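Local coordinates for carboxypeptidase A (Helicoverpa armigera, PDB 1JQG), which probably acts as a zinc-dependent metallocarboxypeptidase, removing residues from the C-terminus of peptides, and is made as a pro-protein with an activation peptide, at residues A107-T112 with F118-S123; V342-N347 with P384-S389. All blocks are in the same frame, centred on the assembly; numbering follows the deposited sequence.

Interaction 1. Residues A107-T112 with F118-S123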
ATOM      1  N   ALA A 107     -11.743 -15.590  16.478  1.00 35.32           N
ATOM      2  CA  ALA A 107     -12.216 -16.593  17.398  1.00 33.90           C
ATOM      3  C   ALA A 107     -12.865 -17.758  16.664  1.00 34.40           C
ATOM      4  O   ALA A 107     -12.797 -18.913  17.111  1.00 38.27           O
ATOM      5  CB  ALA A 107     -13.255 -15.914  18.304  1.00 26.24           C
ATOM      6  N   LYS A 108     -13.505 -17.450  15.540  1.00 31.55           N
ATOM      7  CA  LYS A 108     -14.216 -18.465  14.759  1.00 32.46           C
ATOM      8  C   LYS A 108     -13.315 -19.095  13.699  1.00 35.15           C
ATOM      9  O   LYS A 108     -13.589 -20.156  13.116  1.00 35.33           O
ATOM     10  CB  LYS A 108     -15.444 -17.839  14.080  1.00 33.16           C
ATOM     11  CG  LYS A 108     -16.732 -18.641  14.050  1.00 50.11           C
ATOM     12  CD  LYS A 108     -17.262 -18.761  12.623  1.00 55.57           C
ATOM     13  CE  LYS A 108     -18.659 -19.371  12.570  1.00 63.32           C
ATOM     14  NZ  LYS A 108     -18.750 -20.588  13.447  1.00 63.49           N
ATOM     15  N   SER A 109     -12.204 -18.433  13.387  1.00 35.80           N
ATOM     16  CA  SER A 109     -11.304 -18.816  12.335  1.00 38.73           C
ATOM     17  C   SER A 109     -10.619 -20.162  12.579  1.00 40.52           C
ATOM     18  O   SER A 109     -10.026 -20.443  13.614  1.00 41.54           O
ATOM     19  CB  SER A 109     -10.223 -17.749  12.119  1.00 37.73           C
ATOM     20  OG  SER A 109      -9.424 -18.108  11.003  1.00 33.39           O
ATOM     21  N   ASN A 110     -10.536 -20.958  11.513  1.00 36.56           N
ATOM     22  CA  ASN A 110      -9.824 -22.226  11.532  1.00 34.17           C
ATOM     23  C   ASN A 110      -8.421 -22.072  10.987  1.00 31.70           C
ATOM     24  O   ASN A 110      -7.790 -22.974  10.478  1.00 32.50           O
ATOM     25  CB  ASN A 110     -10.614 -23.273  10.732  1.00 38.48           C
ATOM     26  CG  ASN A 110     -11.910 -23.695  11.397  1.00 41.69           C
ATOM     27  OD1 ASN A 110     -12.916 -24.108  10.799  1.00 45.49           O
ATOM     28  ND2 ASN A 110     -11.938 -23.610  12.718  1.00 42.35           N
ATOM     29  N   SER A 111      -7.910 -20.852  10.980  1.00 33.16           N
ATOM     30  CA  SER A 111      -6.615 -20.472  10.472  1.00 25.61           C
ATOM     31  C   SER A 111      -5.537 -21.201  11.238  1.00 24.06           C
ATOM     32  O   SER A 111      -5.657 -21.411  12.423  1.00 31.30           O
ATOM     33  CB  SER A 111      -6.365 -18.977  10.638  1.00 18.15           C
ATOM     34  OG  SER A 111      -5.223 -18.552   9.921  1.00 23.58           O
ATOM     35  N   THR A 112      -4.486 -21.613  10.554  1.00 28.40           N
ATOM     36  CA  THR A 112      -3.405 -22.372  11.184  1.00 28.77           C
ATOM     37  C   THR A 112      -2.065 -21.805  10.746  1.00 30.21           C
ATOM     38  O   THR A 112      -1.893 -20.989   9.840  1.00 33.13           O
ATOM     39  CB  THR A 112      -3.509 -23.882  10.893  1.00 26.93           C
ATOM     40  OG1 THR A 112      -2.495 -24.586  11.583  1.00 39.44           O
ATOM     41  CG2 THR A 112      -3.208 -24.119   9.416  1.00 24.09           C
ATOM     42  N   PHE A 118      -8.662 -16.778   4.827  1.00 23.86           N
ATOM     43  CA  PHE A 118      -9.034 -15.433   4.414  1.00 23.61           C
ATOM     44  C   PHE A 118     -10.274 -14.936   5.165  1.00 26.48           C
ATOM     45  O   PHE A 118     -11.086 -14.173   4.648  1.00 28.68           O
ATOM     46  CB  PHE A 118      -9.240 -15.348   2.911  1.00 23.97           C
ATOM     47  CG  PHE A 118      -8.055 -15.811   2.122  1.00 27.22           C
ATOM     48  CD1 PHE A 118      -7.919 -17.094   1.656  1.00 22.09           C
ATOM     49  CD2 PHE A 118      -7.040 -14.876   1.879  1.00 29.38           C
ATOM     50  CE1 PHE A 118      -6.787 -17.465   0.944  1.00 31.00           C
ATOM     51  CE2 PHE A 118      -5.913 -15.240   1.168  1.00 27.29           C
ATOM     52  CZ  PHE A 118      -5.789 -16.534   0.703  1.00 31.02           C
ATOM     53  N   ASP A 119     -10.353 -15.278   6.463  1.00 23.36           N
ATOM     54  CA  ASP A 119     -11.466 -14.807   7.288  1.00 23.29           C
ATOM     55  C   ASP A 119     -11.002 -13.990   8.500  1.00 23.34           C
ATOM     56  O   ASP A 119     -11.762 -13.686   9.441  1.00 20.63           O
ATOM     57  CB  ASP A 119     -12.319 -15.993   7.733  1.00 21.69           C
ATOM     58  CG  ASP A 119     -11.529 -16.973   8.593  1.00 23.86           C
ATOM     59  OD1 ASP A 119     -12.193 -17.790   9.235  1.00 22.57           O
ATOM     60  OD2 ASP A 119     -10.277 -16.932   8.637  1.00 26.86           O
ATOM     61  N   LYS A 120      -9.716 -13.604   8.501  1.00 17.97           N
ATOM     62  CA  LYS A 120      -9.215 -12.730   9.547  1.00 19.54           C
ATOM     63  C   LYS A 120      -7.915 -12.048   9.158  1.00 19.94           C
ATOM     64  O   LYS A 120      -7.324 -12.431   8.161  1.00 24.81           O
ATOM     65  CB  LYS A 120      -9.027 -13.499  10.862  1.00 27.35           C
ATOM     66  CG  LYS A 120      -7.863 -14.510  10.847  1.00 28.79           C
ATOM     67  CD  LYS A 120      -7.641 -15.027  12.256  1.00 28.02           C
ATOM     68  CE  LYS A 120      -6.331 -15.785  12.375  1.00 36.24           C
ATOM     69  NZ  LYS A 120      -5.241 -14.801  12.719  1.00 41.35           N
ATOM     70  N   ILE A 121      -7.467 -11.073   9.932  1.00 20.08           N
ATOM     71  CA  ILE A 121      -6.247 -10.331   9.666  1.00 19.50           C
ATOM     72  C   ILE A 121      -5.143 -11.063  10.445  1.00 23.94           C
ATOM     73  O   ILE A 121      -5.292 -11.392  11.625  1.00 22.39           O
ATOM     74  CB  ILE A 121      -6.332  -8.861  10.095  1.00 22.35           C
ATOM     75  CG1 ILE A 121      -7.407  -8.075   9.319  1.00 17.40           C
ATOM     76  CG2 ILE A 121      -5.058  -8.060   9.952  1.00 26.70           C
ATOM     77  CD1 ILE A 121      -7.234  -8.139   7.820  1.00 17.32           C
ATOM     78  N   HIS A 122      -4.016 -11.281   9.778  1.00 22.21           N
ATOM     79  CA  HIS A 122      -2.892 -11.979  10.387  1.00 22.03           C
ATOM     80  C   HIS A 122      -1.773 -11.018  10.776  1.00 20.83           C
ATOM     81  O   HIS A 122      -1.404 -10.103  10.037  1.00 23.99           O
ATOM     82  CB  HIS A 122      -2.340 -13.027   9.378  1.00 16.61           C
ATOM     83  CG  HIS A 122      -3.410 -13.953   8.882  1.00 23.64           C
ATOM     84  ND1 HIS A 122      -3.904 -15.027   9.618  1.00 26.58           N
ATOM     85  CD2 HIS A 122      -4.101 -13.944   7.715  1.00 23.04           C
ATOM     86  CE1 HIS A 122      -4.850 -15.633   8.905  1.00 23.19           C
ATOM     87  NE2 HIS A 122      -4.987 -14.999   7.743  1.00 18.66           N
ATOM     88  N   SER A 123      -1.159 -11.251  11.918  1.00 14.99           N
ATOM     89  CA  SER A 123      -0.090 -10.411  12.428  1.00 19.59           C
ATOM     90  C   SER A 123       1.227 -10.701  11.732  1.00 24.50           C
ATOM     91  O   SER A 123       1.363 -11.644  10.931  1.00 21.97           O
ATOM     92  CB  SER A 123       0.075 -10.619  13.942  1.00 22.96           C
ATOM     93  OG  SER A 123       0.495 -11.942  14.203  1.00 25.12           O
TER
HETATM   94  O   HOH W   1     -11.309 -20.277   8.462  1.00 30.30           O

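Interaction 2. Residues V342-N347 with P384-S389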
ATOM      1  N   VAL A 342     -15.495  -8.506 -11.576  1.00 24.85           N
ATOM      2  CA  VAL A 342     -15.785  -9.386 -10.452  1.00 27.93           C
ATOM      3  C   VAL A 342     -16.023  -8.633  -9.140  1.00 28.39           C
ATOM      4  O   VAL A 342     -15.921  -9.250  -8.053  1.00 26.56           O
ATOM      5  CB  VAL A 342     -14.679 -10.461 -10.247  1.00 22.63           C
ATOM      6  CG1 VAL A 342     -14.591 -11.414 -11.424  1.00 12.94           C
ATOM      7  CG2 VAL A 342     -13.384  -9.747  -9.912  1.00 20.43           C
ATOM      8  N   LYS A 343     -16.132  -7.308  -9.231  1.00 28.42           N
ATOM      9  CA  LYS A 343     -16.239  -6.456  -8.066  1.00 32.41           C
ATOM     10  C   LYS A 343     -17.562  -6.638  -7.308  1.00 37.69           C
ATOM     11  O   LYS A 343     -18.484  -7.326  -7.750  1.00 35.58           O
ATOM     12  CB  LYS A 343     -16.117  -4.992  -8.478  1.00 32.04           C
ATOM     13  CG  LYS A 343     -17.341  -4.449  -9.224  1.00 30.38           C
ATOM     14  CD  LYS A 343     -17.314  -2.918  -9.235  1.00 34.64           C
ATOM     15  CE  LYS A 343     -18.641  -2.357  -9.750  1.00 25.93           C
ATOM     16  NZ  LYS A 343     -18.596  -0.852  -9.744  1.00 28.32           N
ATOM     17  N   TRP A 344     -17.650  -6.012  -6.141  1.00 42.08           N
ATOM     18  CA  TRP A 344     -18.863  -5.959  -5.334  1.00 42.42           C
ATOM     19  C   TRP A 344     -19.724  -4.833  -5.912  1.00 46.01           C
ATOM     20  O   TRP A 344     -19.170  -3.770  -6.244  1.00 45.98           O
ATOM     21  CB  TRP A 344     -18.508  -5.647  -3.896  1.00 49.40           C
ATOM     22  CG  TRP A 344     -18.332  -6.780  -2.940  1.00 50.12           C
ATOM     23  CD1 TRP A 344     -18.177  -6.686  -1.582  1.00 52.89           C
ATOM     24  CD2 TRP A 344     -18.327  -8.178  -3.238  1.00 49.62           C
ATOM     25  NE1 TRP A 344     -18.050  -7.943  -1.037  1.00 52.56           N
ATOM     26  CE2 TRP A 344     -18.136  -8.872  -2.038  1.00 48.07           C
ATOM     27  CE3 TRP A 344     -18.420  -8.910  -4.425  1.00 50.58           C
ATOM     28  CZ2 TRP A 344     -18.043 -10.261  -1.963  1.00 47.69           C
ATOM     29  CZ3 TRP A 344     -18.326 -10.272  -4.370  1.00 47.47           C
ATOM     30  CH2 TRP A 344     -18.134 -10.929  -3.142  1.00 52.35           C
ATOM     31  N   SER A 345     -21.029  -5.052  -5.997  1.00 45.83           N
ATOM     32  CA  SER A 345     -21.966  -4.072  -6.511  1.00 46.86           C
ATOM     33  C   SER A 345     -21.888  -2.775  -5.720  1.00 47.08           C
ATOM     34  O   SER A 345     -22.020  -1.692  -6.270  1.00 51.74           O
ATOM     35  CB  SER A 345     -23.390  -4.630  -6.516  1.00 48.10           C
ATOM     36  OG  SER A 345     -23.993  -4.729  -5.240  1.00 57.00           O
ATOM     37  N   SER A 346     -21.614  -2.857  -4.429  1.00 45.82           N
ATOM     38  CA  SER A 346     -21.475  -1.707  -3.556  1.00 48.87           C
ATOM     39  C   SER A 346     -20.269  -0.843  -3.895  1.00 50.78           C
ATOM     40  O   SER A 346     -20.223   0.356  -3.642  1.00 52.17           O
ATOM     41  CB  SER A 346     -21.302  -2.188  -2.099  1.00 51.56           C
ATOM     42  OG  SER A 346     -21.558  -1.092  -1.212  1.00 63.73           O
ATOM     43  N   ASN A 347     -19.194  -1.447  -4.398  1.00 52.23           N
ATOM     44  CA  ASN A 347     -17.955  -0.776  -4.718  1.00 46.35           C
ATOM     45  C   ASN A 347     -17.921  -0.174  -6.118  1.00 41.89           C
ATOM     46  O   ASN A 347     -18.659  -0.557  -7.016  1.00 42.44           O
ATOM     47  CB  ASN A 347     -16.783  -1.752  -4.573  1.00 46.45           C
ATOM     48  CG  ASN A 347     -16.619  -2.230  -3.144  1.00 47.16           C
ATOM     49  OD1 ASN A 347     -16.945  -1.458  -2.254  1.00 49.51           O
ATOM     50  ND2 ASN A 347     -16.139  -3.453  -2.971  1.00 53.47           N
ATOM     51  N   PRO A 384      -9.729  -0.950  -2.917  1.00 20.14           N
ATOM     52  CA  PRO A 384     -11.002  -0.336  -2.614  1.00 18.73           C
ATOM     53  C   PRO A 384     -11.162  -0.145  -1.124  1.00 23.96           C
ATOM     54  O   PRO A 384     -10.805  -0.976  -0.279  1.00 27.78           O
ATOM     55  CB  PRO A 384     -12.041  -1.331  -3.169  1.00 14.94           C
ATOM     56  CG  PRO A 384     -11.326  -2.095  -4.237  1.00 17.74           C
ATOM     57  CD  PRO A 384      -9.936  -2.224  -3.706  1.00 19.93           C
ATOM     58  N   ALA A 385     -11.791   0.956  -0.737  1.00 24.99           N
ATOM     59  CA  ALA A 385     -12.210   1.195   0.625  1.00 28.43           C
ATOM     60  C   ALA A 385     -13.591   0.554   0.773  1.00 34.39           C
ATOM     61  O   ALA A 385     -14.553   1.109   0.258  1.00 37.16           O
ATOM     62  CB  ALA A 385     -12.322   2.689   0.860  1.00 20.32           C
ATOM     63  N   TYR A 386     -13.716  -0.579   1.434  1.00 37.67           N
ATOM     64  CA  TYR A 386     -14.985  -1.218   1.669  1.00 44.42           C
ATOM     65  C   TYR A 386     -15.841  -0.540   2.744  1.00 46.35           C
ATOM     66  O   TYR A 386     -15.448  -0.349   3.884  1.00 48.80           O
ATOM     67  CB  TYR A 386     -14.782  -2.695   2.007  1.00 48.59           C
ATOM     68  CG  TYR A 386     -16.078  -3.443   2.241  1.00 54.78           C
ATOM     69  CD1 TYR A 386     -16.540  -3.831   3.490  1.00 55.87           C
ATOM     70  CD2 TYR A 386     -16.858  -3.760   1.134  1.00 58.19           C
ATOM     71  CE1 TYR A 386     -17.726  -4.519   3.641  1.00 56.56           C
ATOM     72  CE2 TYR A 386     -18.051  -4.454   1.272  1.00 58.48           C
ATOM     73  CZ  TYR A 386     -18.474  -4.826   2.529  1.00 58.12           C
ATOM     74  OH  TYR A 386     -19.648  -5.516   2.717  1.00 59.59           O
ATOM     75  N   ARG A 387     -17.065  -0.226   2.362  1.00 49.47           N
ATOM     76  CA  ARG A 387     -18.023   0.465   3.204  1.00 56.44           C
ATOM     77  C   ARG A 387     -18.990  -0.516   3.865  1.00 57.25           C
ATOM     78  O   ARG A 387     -19.184  -1.637   3.419  1.00 55.95           O
ATOM     79  CB  ARG A 387     -18.806   1.520   2.403  1.00 59.99           C
ATOM     80  CG  ARG A 387     -17.920   2.464   1.615  1.00 63.70           C
ATOM     81  CD  ARG A 387     -18.723   3.335   0.668  1.00 67.79           C
ATOM     82  NE  ARG A 387     -19.436   4.394   1.375  1.00 71.86           N
ATOM     83  CZ  ARG A 387     -19.340   5.690   1.089  1.00 68.63           C
ATOM     84  NH1 ARG A 387     -18.533   6.093   0.118  1.00 66.33           N
ATOM     85  NH2 ARG A 387     -20.026   6.603   1.765  1.00 70.91           N
ATOM     86  N   ASN A 388     -19.588  -0.097   4.978  1.00 58.98           N
ATOM     87  CA  ASN A 388     -20.578  -0.905   5.674  1.00 60.19           C
ATOM     88  C   ASN A 388     -21.581  -0.024   6.409  1.00 58.82           C
ATOM     89  O   ASN A 388     -21.634   1.167   6.115  1.00 60.92           O
ATOM     90  CB  ASN A 388     -19.897  -1.866   6.652  1.00 63.18           C
ATOM     91  CG  ASN A 388     -19.260  -1.160   7.825  1.00 60.48           C
ATOM     92  OD1 ASN A 388     -18.337  -0.368   7.721  1.00 62.07           O
ATOM     93  ND2 ASN A 388     -19.769  -1.423   9.019  1.00 67.18           N
ATOM     94  N   SER A 389     -22.272  -0.596   7.386  1.00 57.55           N
ATOM     95  CA  SER A 389     -23.301   0.099   8.140  1.00 55.38           C
ATOM     96  C   SER A 389     -22.719   1.297   8.873  1.00 53.44           C
ATOM     97  O   SER A 389     -23.352   2.349   8.928  1.00 55.41           O
ATOM     98  CB  SER A 389     -23.989  -0.859   9.122  1.00 56.45           C
ATOM     99  OG  SER A 389     -24.668  -1.918   8.497  1.00 54.48           O
TER

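Interaction 1. Residues A107-T112 with F118-S123
Ser109 and Asp119 form the one direct hydrogen bond between 107-112 and 118-123. The hydroxyl OG of Ser109 donates to OD2 of Asp119 over 2.8 Å, reaching the syn side of the carboxylate and lying 22° out of its plane. The same OG accepts from N of Ser111 at 3.1 Å, so it is gripped from two sides and held against rotation. The other carboxylate oxygen, OD1, takes a hydrogen bond from a water that also accepts from N of Asn110, a second and indirect link between the same two segments. A lysine in place of Asp119 would probably leave the Ser109 hydroxyl and the water without the carboxylate that takes their hydrogen bonds, and so break both polar links.

Lys120 runs beside this polar pair. Its CB leads to CG, which sits between the backbone N and carbonyl carbon (chi1 70°) and passes OG of Ser109 at 3.9 Å. CD then lies 3.8 Å from CB of Ser109, and CE packs 3.6 Å from CB of Ser111. The chain bends at its last torsion, and NZ ends in a salt bridge with Glu126 of helix 124-137. Beyond the lysine, OG of Ser111 meets the edge of the His122 ring, 3.1 Å from CE1 and near the ring plane, while NE2 of that ring is hydrogen-bonded to O of Ser117.

Ser109 is the first residue to leave helix 92-108, and its bond to N of Ser111 makes an ST turn at the helix end; the same hydroxyl ties that turn to the chain just before helix 124-137.

Interaction 2. Residues V342-N347 with P384-S389
Trp344 turns the edge of its indole to Tyr386, with CD1 3.6 Å from CE2 of the tyrosine and that carbon lying in the indole plane. The five-membered ring and the phenol are inclined by 62°, their centroids 5.8 Å apart, an oblique meeting. Tyr386 reaches this position with CG anti to its backbone N (chi1 -179°), which carries the ring out from 384-389 toward the other loop. There it also stacks with Phe401.

Asn347 approaches the same tyrosine ring from the other end of the turn. Its side chain crosses that of Tyr386 at about a right angle, the amide and ring planes 82° apart, and OD1 stands 4.1 Å from CD2 with ND2 at a similar distance.

The two residues are set by a type I beta turn from Trp344 to Asn347, closed by N of Asn347 donating to O of Trp344 at 3.0 Å. NZ of Lys343 also donates to O of Asn347 over 2.7 Å and forms a salt bridge with Asp349.

No hydrogen bond joins 342-347 to 384-389. The loop following strand 377-383 therefore meets the turn through van der Waals contact of an indole edge and an amide with one phenol ring, while the hydrogen bonds that link Lys343 and Trp344 to the backbone of Asn347 are made within 342-347, not across the contact.

How the interactions relate
The two contacts come in series along the chain: interaction 1 closes at Ser123, well before interaction 2 opens at Val342. Their centres lie 21 Å apart and their nearest atoms about 10 Å, so they do not touch. Interaction 1 is a surface contact in the linker between helices 92-108 and 124-137, away from the zinc site. Interaction 2 joins loops that follow helix 325-340 and strand 377-383 of the mixed sheet; the side chain of Ala385 there is about 12 Å from the zinc ion. Helix 402-421 is touched by side chains of both, yet they appear to be separate local contacts, one at the surface and one nearer the metal centre.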